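Local atomic coordinates of iminosuccinate reductase (Paracoccus denitrificans, PDB entry 6RQA), a protein that catalyses the NADH-dependent reduction of iminosuccinate to L-aspartate, regenerating the amino donor for the first step of the beta-hydroxyaspartate cycle. Residues A[32-37]-A[320-325]; A[137-142]-A[234-239]. All blocks are in the same frame, centred on the assembly; numbering follows the deposited sequence.

Contact 1: A[32-37]-A[320-325]; sequences GLMTPE and LAVAQA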
ATOM      1  N   GLY A  32     -22.886 -12.465  -9.155  1.00 59.20           N
ATOM      2  CA  GLY A  32     -23.617 -13.651  -8.751  1.00 65.64           C
ATOM      3  C   GLY A  32     -23.426 -14.063  -7.310  1.00 66.06           C
ATOM      4  O   GLY A  32     -24.083 -15.007  -6.857  1.00 70.27           O
ATOM      5  N   LEU A  33     -22.545 -13.382  -6.580  1.00 52.16           N
ATOM      6  CA  LEU A  33     -22.271 -13.688  -5.181  1.00 47.17           C
ATOM      7  C   LEU A  33     -22.799 -12.637  -4.220  1.00 48.80           C
ATOM      8  O   LEU A  33     -23.377 -12.988  -3.191  1.00 46.37           O
ATOM      9  CB  LEU A  33     -20.762 -13.852  -4.966  1.00 42.28           C
ATOM     10  CG  LEU A  33     -20.097 -15.023  -5.690  1.00 36.60           C
ATOM     11  CD1 LEU A  33     -18.583 -14.934  -5.585  1.00 37.96           C
ATOM     12  CD2 LEU A  33     -20.597 -16.345  -5.131  1.00 28.52           C
ATOM     13  N   MET A  34     -22.629 -11.359  -4.535  1.00 56.24           N
ATOM     14  CA  MET A  34     -23.026 -10.289  -3.635  1.00 54.28           C
ATOM     15  C   MET A  34     -24.464  -9.855  -3.887  1.00 49.76           C
ATOM     16  O   MET A  34     -24.955  -9.872  -5.020  1.00 56.02           O
ATOM     17  CB  MET A  34     -22.093  -9.087  -3.780  1.00 51.93           C
ATOM     18  CG  MET A  34     -21.071  -8.977  -2.669  1.00 53.97           C
ATOM     19  SD  MET A  34     -21.854  -8.685  -1.073  1.00 66.92           S
ATOM     20  CE  MET A  34     -20.631  -9.379   0.032  1.00 70.46           C
ATOM     21  N   THR A  35     -25.133  -9.472  -2.812  1.00 48.54           N
ATOM     22  CA  THR A  35     -26.464  -8.889  -2.826  1.00 46.04           C
ATOM     23  C   THR A  35     -26.422  -7.601  -2.022  1.00 45.40           C
ATOM     24  O   THR A  35     -25.551  -7.427  -1.162  1.00 47.67           O
ATOM     25  CB  THR A  35     -27.508  -9.844  -2.228  1.00 43.43           C
ATOM     26  OG1 THR A  35     -27.217 -10.071  -0.845  1.00 41.03           O
ATOM     27  CG2 THR A  35     -27.505 -11.176  -2.963  1.00 36.15           C
ATOM     28  N   PRO A  36     -27.335  -6.663  -2.290  1.00 42.51           N
ATOM     29  CA  PRO A  36     -27.376  -5.441  -1.470  1.00 42.13           C
ATOM     30  C   PRO A  36     -27.586  -5.713   0.011  1.00 47.94           C
ATOM     31  O   PRO A  36     -27.130  -4.922   0.846  1.00 46.42           O
ATOM     32  CB  PRO A  36     -28.545  -4.656  -2.077  1.00 42.84           C
ATOM     33  CG  PRO A  36     -28.604  -5.124  -3.494  1.00 39.34           C
ATOM     34  CD  PRO A  36     -28.246  -6.583  -3.445  1.00 34.23           C
ATOM     35  N   GLU A  37     -28.259  -6.812   0.364  1.00 52.02           N
ATOM     36  CA  GLU A  37     -28.429  -7.151   1.774  1.00 54.28           C
ATOM     37  C   GLU A  37     -27.132  -7.678   2.376  1.00 51.66           C
ATOM     38  O   GLU A  37     -26.787  -7.336   3.514  1.00 39.82           O
ATOM     39  CB  GLU A  37     -29.551  -8.178   1.943  1.00 63.75           C
ATOM     40  CG  GLU A  37     -30.903  -7.747   1.393  1.00 79.69           C
ATOM     41  CD  GLU A  37     -31.117  -8.169  -0.050  1.00 79.01           C
ATOM     42  OE1 GLU A  37     -30.118  -8.380  -0.768  1.00 81.91           O
ATOM     43  OE2 GLU A  37     -32.288  -8.299  -0.464  1.00 82.94           O
ATOM     44  N   LEU A 320     -12.528  -4.355   2.650  1.00 44.44           N
ATOM     45  CA  LEU A 320     -12.106  -5.619   3.244  1.00 29.16           C
ATOM     46  C   LEU A 320     -13.301  -6.448   3.692  1.00 27.10           C
ATOM     47  O   LEU A 320     -13.341  -7.664   3.470  1.00 37.71           O
ATOM     48  CB  LEU A 320     -11.165  -5.358   4.421  1.00 31.33           C
ATOM     49  CG  LEU A 320      -9.826  -4.684   4.112  1.00 42.85           C
ATOM     50  CD1 LEU A 320      -9.006  -4.523   5.381  1.00 34.53           C
ATOM     51  CD2 LEU A 320      -9.053  -5.473   3.069  1.00 44.94           C
ATOM     52  N   ALA A 321     -14.290  -5.807   4.319  1.00 32.70           N
ATOM     53  CA  ALA A 321     -15.442  -6.543   4.828  1.00 28.48           C
ATOM     54  C   ALA A 321     -16.260  -7.149   3.698  1.00 34.22           C
ATOM     55  O   ALA A 321     -16.708  -8.297   3.794  1.00 38.02           O
ATOM     56  CB  ALA A 321     -16.315  -5.627   5.684  1.00 24.33           C
ATOM     57  N   VAL A 322     -16.464  -6.396   2.616  1.00 31.36           N
ATOM     58  CA  VAL A 322     -17.288  -6.901   1.526  1.00 31.50           C
ATOM     59  C   VAL A 322     -16.522  -7.926   0.695  1.00 36.14           C
ATOM     60  O   VAL A 322     -17.132  -8.799   0.066  1.00 44.23           O
ATOM     61  CB  VAL A 322     -17.807  -5.734   0.665  1.00 37.00           C
ATOM     62  CG1 VAL A 322     -16.700  -5.170  -0.217  1.00 42.63           C
ATOM     63  CG2 VAL A 322     -19.000  -6.169  -0.166  1.00 58.82           C
ATOM     64  N   ALA A 323     -15.188  -7.860   0.690  1.00 29.31           N
ATOM     65  CA  ALA A 323     -14.403  -8.838  -0.055  1.00 33.97           C
ATOM     66  C   ALA A 323     -14.266 -10.146   0.713  1.00 47.19           C
ATOM     67  O   ALA A 323     -14.271 -11.225   0.110  1.00 59.35           O
ATOM     68  CB  ALA A 323     -13.023  -8.273  -0.388  1.00 23.03           C
ATOM     69  N   GLN A 324     -14.133 -10.071   2.040  1.00 39.49           N
ATOM     70  CA  GLN A 324     -14.072 -11.287   2.843  1.00 28.36           C
ATOM     71  C   GLN A 324     -15.354 -12.098   2.710  1.00 28.44           C
ATOM     72  O   GLN A 324     -15.310 -13.328   2.603  1.00 30.57           O
ATOM     73  CB  GLN A 324     -13.800 -10.941   4.308  1.00 34.26           C
ATOM     74  CG  GLN A 324     -13.925 -12.120   5.268  1.00 28.32           C
ATOM     75  CD  GLN A 324     -12.952 -13.246   4.956  1.00 40.69           C
ATOM     76  OE1 GLN A 324     -11.944 -13.048   4.275  1.00 45.87           O
ATOM     77  NE2 GLN A 324     -13.250 -14.437   5.458  1.00 48.06           N
ATOM     78  N   ALA A 325     -16.506 -11.423   2.706  1.00 28.60           N
ATOM     79  CA  ALA A 325     -17.771 -12.122   2.506  1.00 28.30           C
ATOM     80  C   ALA A 325     -17.849 -12.754   1.121  1.00 36.86           C
ATOM     81  O   ALA A 325     -18.430 -13.835   0.964  1.00 41.08           O
ATOM     82  CB  ALA A 325     -18.939 -11.161   2.720  1.00 24.86           C
TER

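Contact 2: A[137-142]-A[234-239]; sequences AVSIKY and PTHIAA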
ATOM      1  N   ALA A 137     -26.631   3.378   2.778  1.00 27.75           N
ATOM      2  CA  ALA A 137     -27.842   2.749   3.293  1.00 32.02           C
ATOM      3  C   ALA A 137     -27.797   2.595   4.809  1.00 34.04           C
ATOM      4  O   ALA A 137     -28.841   2.675   5.468  1.00 35.98           O
ATOM      5  CB  ALA A 137     -28.055   1.392   2.623  1.00 31.78           C
ATOM      6  N   VAL A 138     -26.609   2.375   5.376  1.00 30.04           N
ATOM      7  CA  VAL A 138     -26.487   2.282   6.829  1.00 36.20           C
ATOM      8  C   VAL A 138     -26.842   3.614   7.476  1.00 37.22           C
ATOM      9  O   VAL A 138     -27.569   3.660   8.477  1.00 34.59           O
ATOM     10  CB  VAL A 138     -25.070   1.817   7.220  1.00 31.91           C
ATOM     11  CG1 VAL A 138     -24.873   1.917   8.725  1.00 34.56           C
ATOM     12  CG2 VAL A 138     -24.831   0.391   6.748  1.00 27.38           C
ATOM     13  N   SER A 139     -26.344   4.718   6.913  1.00 34.68           N
ATOM     14  CA  SER A 139     -26.691   6.034   7.438  1.00 34.69           C
ATOM     15  C   SER A 139     -28.183   6.305   7.321  1.00 44.45           C
ATOM     16  O   SER A 139     -28.760   6.976   8.182  1.00 46.21           O
ATOM     17  CB  SER A 139     -25.900   7.120   6.710  1.00 41.12           C
ATOM     18  OG  SER A 139     -26.360   7.279   5.381  1.00 45.33           O
ATOM     19  N   ILE A 140     -28.824   5.794   6.267  1.00 41.80           N
ATOM     20  CA  ILE A 140     -30.267   5.960   6.124  1.00 35.19           C
ATOM     21  C   ILE A 140     -30.997   5.220   7.238  1.00 40.77           C
ATOM     22  O   ILE A 140     -31.885   5.773   7.897  1.00 42.46           O
ATOM     23  CB  ILE A 140     -30.728   5.486   4.734  1.00 42.86           C
ATOM     24  CG1 ILE A 140     -30.184   6.410   3.645  1.00 42.50           C
ATOM     25  CG2 ILE A 140     -32.247   5.416   4.665  1.00 39.95           C
ATOM     26  CD1 ILE A 140     -30.566   5.988   2.245  1.00 47.88           C
ATOM     27  N   LYS A 141     -30.621   3.961   7.476  1.00 36.89           N
ATOM     28  CA  LYS A 141     -31.301   3.163   8.491  1.00 44.56           C
ATOM     29  C   LYS A 141     -31.218   3.803   9.873  1.00 46.58           C
ATOM     30  O   LYS A 141     -32.156   3.678  10.669  1.00 44.16           O
ATOM     31  CB  LYS A 141     -30.713   1.753   8.526  1.00 43.48           C
ATOM     32  CG  LYS A 141     -31.356   0.833   9.553  1.00 44.17           C
ATOM     33  CD  LYS A 141     -30.616  -0.490   9.646  1.00 55.53           C
ATOM     34  CE  LYS A 141     -31.180  -1.366  10.753  1.00 50.15           C
ATOM     35  NZ  LYS A 141     -30.434  -2.649  10.876  1.00 47.71           N
ATOM     36  N   TYR A 142     -30.122   4.502  10.173  1.00 47.81           N
ATOM     37  CA  TYR A 142     -29.895   5.028  11.511  1.00 48.33           C
ATOM     38  C   TYR A 142     -30.094   6.532  11.640  1.00 51.25           C
ATOM     39  O   TYR A 142     -30.098   7.039  12.767  1.00 65.57           O
ATOM     40  CB  TYR A 142     -28.478   4.667  11.989  1.00 44.83           C
ATOM     41  CG  TYR A 142     -28.295   3.199  12.316  1.00 37.62           C
ATOM     42  CD1 TYR A 142     -28.658   2.696  13.559  1.00 37.86           C
ATOM     43  CD2 TYR A 142     -27.759   2.320  11.385  1.00 40.36           C
ATOM     44  CE1 TYR A 142     -28.496   1.356  13.865  1.00 32.50           C
ATOM     45  CE2 TYR A 142     -27.593   0.977  11.681  1.00 30.76           C
ATOM     46  CZ  TYR A 142     -27.962   0.502  12.922  1.00 42.85           C
ATOM     47  OH  TYR A 142     -27.798  -0.831  13.222  1.00 43.37           O
ATOM     48  N   PRO A 234     -37.399  18.233   7.929  1.00 63.74           N
ATOM     49  CA  PRO A 234     -36.510  17.126   8.308  1.00 55.67           C
ATOM     50  C   PRO A 234     -35.927  16.444   7.078  1.00 58.43           C
ATOM     51  O   PRO A 234     -36.654  16.026   6.173  1.00 62.59           O
ATOM     52  CB  PRO A 234     -37.429  16.186   9.097  1.00 53.55           C
ATOM     53  CG  PRO A 234     -38.554  17.052   9.563  1.00 54.30           C
ATOM     54  CD  PRO A 234     -38.756  18.065   8.476  1.00 56.85           C
ATOM     55  N   THR A 235     -34.600  16.330   7.052  1.00 56.87           N
ATOM     56  CA  THR A 235     -33.898  15.797   5.894  1.00 47.17           C
ATOM     57  C   THR A 235     -32.604  15.133   6.344  1.00 47.75           C
ATOM     58  O   THR A 235     -31.889  15.666   7.195  1.00 52.26           O
ATOM     59  CB  THR A 235     -33.590  16.903   4.875  1.00 48.03           C
ATOM     60  OG1 THR A 235     -34.812  17.505   4.429  1.00 61.77           O
ATOM     61  CG2 THR A 235     -32.842  16.341   3.675  1.00 53.73           C
ATOM     62  N   HIS A 236     -32.317  13.966   5.773  1.00 48.72           N
ATOM     63  CA  HIS A 236     -31.024  13.311   5.921  1.00 49.53           C
ATOM     64  C   HIS A 236     -30.295  13.353   4.585  1.00 45.49           C
ATOM     65  O   HIS A 236     -30.844  12.937   3.561  1.00 38.58           O
ATOM     66  CB  HIS A 236     -31.176  11.865   6.391  1.00 48.00           C
ATOM     67  CG  HIS A 236     -29.908  11.072   6.305  1.00 44.52           C
ATOM     68  ND1 HIS A 236     -28.757  11.434   6.973  1.00 39.86           N
ATOM     69  CD2 HIS A 236     -29.606   9.944   5.620  1.00 39.37           C
ATOM     70  CE1 HIS A 236     -27.803  10.560   6.707  1.00 39.73           C
ATOM     71  NE2 HIS A 236     -28.291   9.645   5.889  1.00 39.31           N
ATOM     72  N   ILE A 237     -29.063  13.852   4.601  1.00 34.45           N
ATOM     73  CA  ILE A 237     -28.265  14.027   3.394  1.00 47.50           C
ATOM     74  C   ILE A 237     -27.083  13.071   3.472  1.00 60.77           C
ATOM     75  O   ILE A 237     -26.207  13.218   4.332  1.00 66.06           O
ATOM     76  CB  ILE A 237     -27.791  15.478   3.229  1.00 50.22           C
ATOM     77  CG1 ILE A 237     -28.975  16.441   3.323  1.00 54.20           C
ATOM     78  CG2 ILE A 237     -27.063  15.648   1.903  1.00 45.29           C
ATOM     79  CD1 ILE A 237     -28.583  17.901   3.254  1.00 52.04           C
ATOM     80  N   ALA A 238     -27.053  12.091   2.572  1.00 51.66           N
ATOM     81  CA  ALA A 238     -25.942  11.147   2.476  1.00 38.53           C
ATOM     82  C   ALA A 238     -25.002  11.654   1.386  1.00 46.22           C
ATOM     83  O   ALA A 238     -25.158  11.334   0.207  1.00 46.21           O
ATOM     84  CB  ALA A 238     -26.445   9.739   2.187  1.00 32.89           C
ATOM     85  N   ALA A 239     -24.021  12.460   1.791  1.00 37.05           N
ATOM     86  CA  ALA A 239     -23.047  13.025   0.862  1.00 36.75           C
ATOM     87  C   ALA A 239     -21.953  11.997   0.605  1.00 42.15           C
ATOM     88  O   ALA A 239     -21.129  11.721   1.482  1.00 43.41           O
ATOM     89  CB  ALA A 239     -22.467  14.322   1.419  1.00 30.86           C
TER

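Contact 1: A[32-37]-A[320-325]
M34 alone carries residues 32-37 across to helix 316-333, reaching V322 and A325 with the end of its thioether. The apolar contacts all come from that end. CE lies 3.6 Å from V322 CG2 and equally 3.6 Å from A325 CB, so the methyl fits between two side chains one helical turn apart. SD follows behind, with V322 CG2 at 3.9 Å from M34 SD. The chain folds about the CB-CG bond (chi2 -64°) before chi3, 154°, extends CE toward the helix. V322 meets it with one branch: CG2, opposite its own backbone N across the CA-CB bond, is the methyl that touches.

The polar side is slight. M34 CE comes to 3.5 Å from V322 O, a van der Waals contact with the helix backbone, and no hydrogen bond joins the segments. T35 bonds locally instead: it is the N-cap of helix 36-51, its OG1 accepting from A38 N.

In the fold, M34 occupies the short link between helices 30-33 and 36-51, and is also packed by A39, V326 and L130. V322 touches L127 of helix 125-143 and lies close to the NAD-binding R131. On another side of helix 316-333, L320 and A323 rest against V108 of strand 104-111.

Contact 2: A[137-142]-A[234-239]
S139 on helix 125-143 and H236 on strand 235-239 hold the tight part of this contact, joined by its one hydrogen bond. H236 NE2 donates to S139 OG over 3.1 Å, and the oxygen lies only 7° out of the imidazole plane, at the ring edge. The torsions bring the groups together: H236 CG stands trans to its backbone N (chi1 169°), sending the ring toward the helix, while the S139 side chain turns OG in between N and the carbonyl carbon. There OG also bonds to S136 O, one turn back. The other ring nitrogen, ND1, is bonded to T308 OG1 of strand 307-311. Both ring nitrogens thus have partners, which fixes the ring's rotation; with NE2 the donor to S139, NE2 carries a proton. S139 CB adds to the fit, 3.6 Å from H236 NE2.

Beyond this pair the packing thins. I140 CG1 is 4.1 Å from H236 CD2, the two side chains lying roughly perpendicular, and A238 CB stays 4.0 Å from S139 OG. The solvent side belongs to K141, which does not reach the strand: it extends away and makes a salt bridge with E44, an acid that also accepts from Y142 OH.

The segments 137-142 and 235-239 run nearly antiparallel, at 164°, and their axes come within 8.9 Å, as expected for a helix covering the parallel sheet of a Rossmann-type NAD-binding domain. Strand 235-239 lies between 214-217 and 307-311, and F310 of the latter touches both S139 and H236. I140 packs on A167 of helix 158-170, and A137 and V138 on F40 of helix 36-51.

Both contacts are buried, and helix 125-143 borders each: its L130 and L127 pack on the residues of contact 1, whereas residues 137-142 themselves form one half of contact 2. Helix 36-51 is likewise shared, beginning within contact 1 and covering the other side of the helix in contact 2. Contact 1 joins a helix link to a helix by methyl and thioether packing alone; contact 2 sets a helix on a parallel sheet and adds a buried, directional hydrogen bond. Their centres are 21 Å apart and their nearest atoms about 7 Å, with no touch between them, and contact 2 is nested in the chain between the two segments of contact 1.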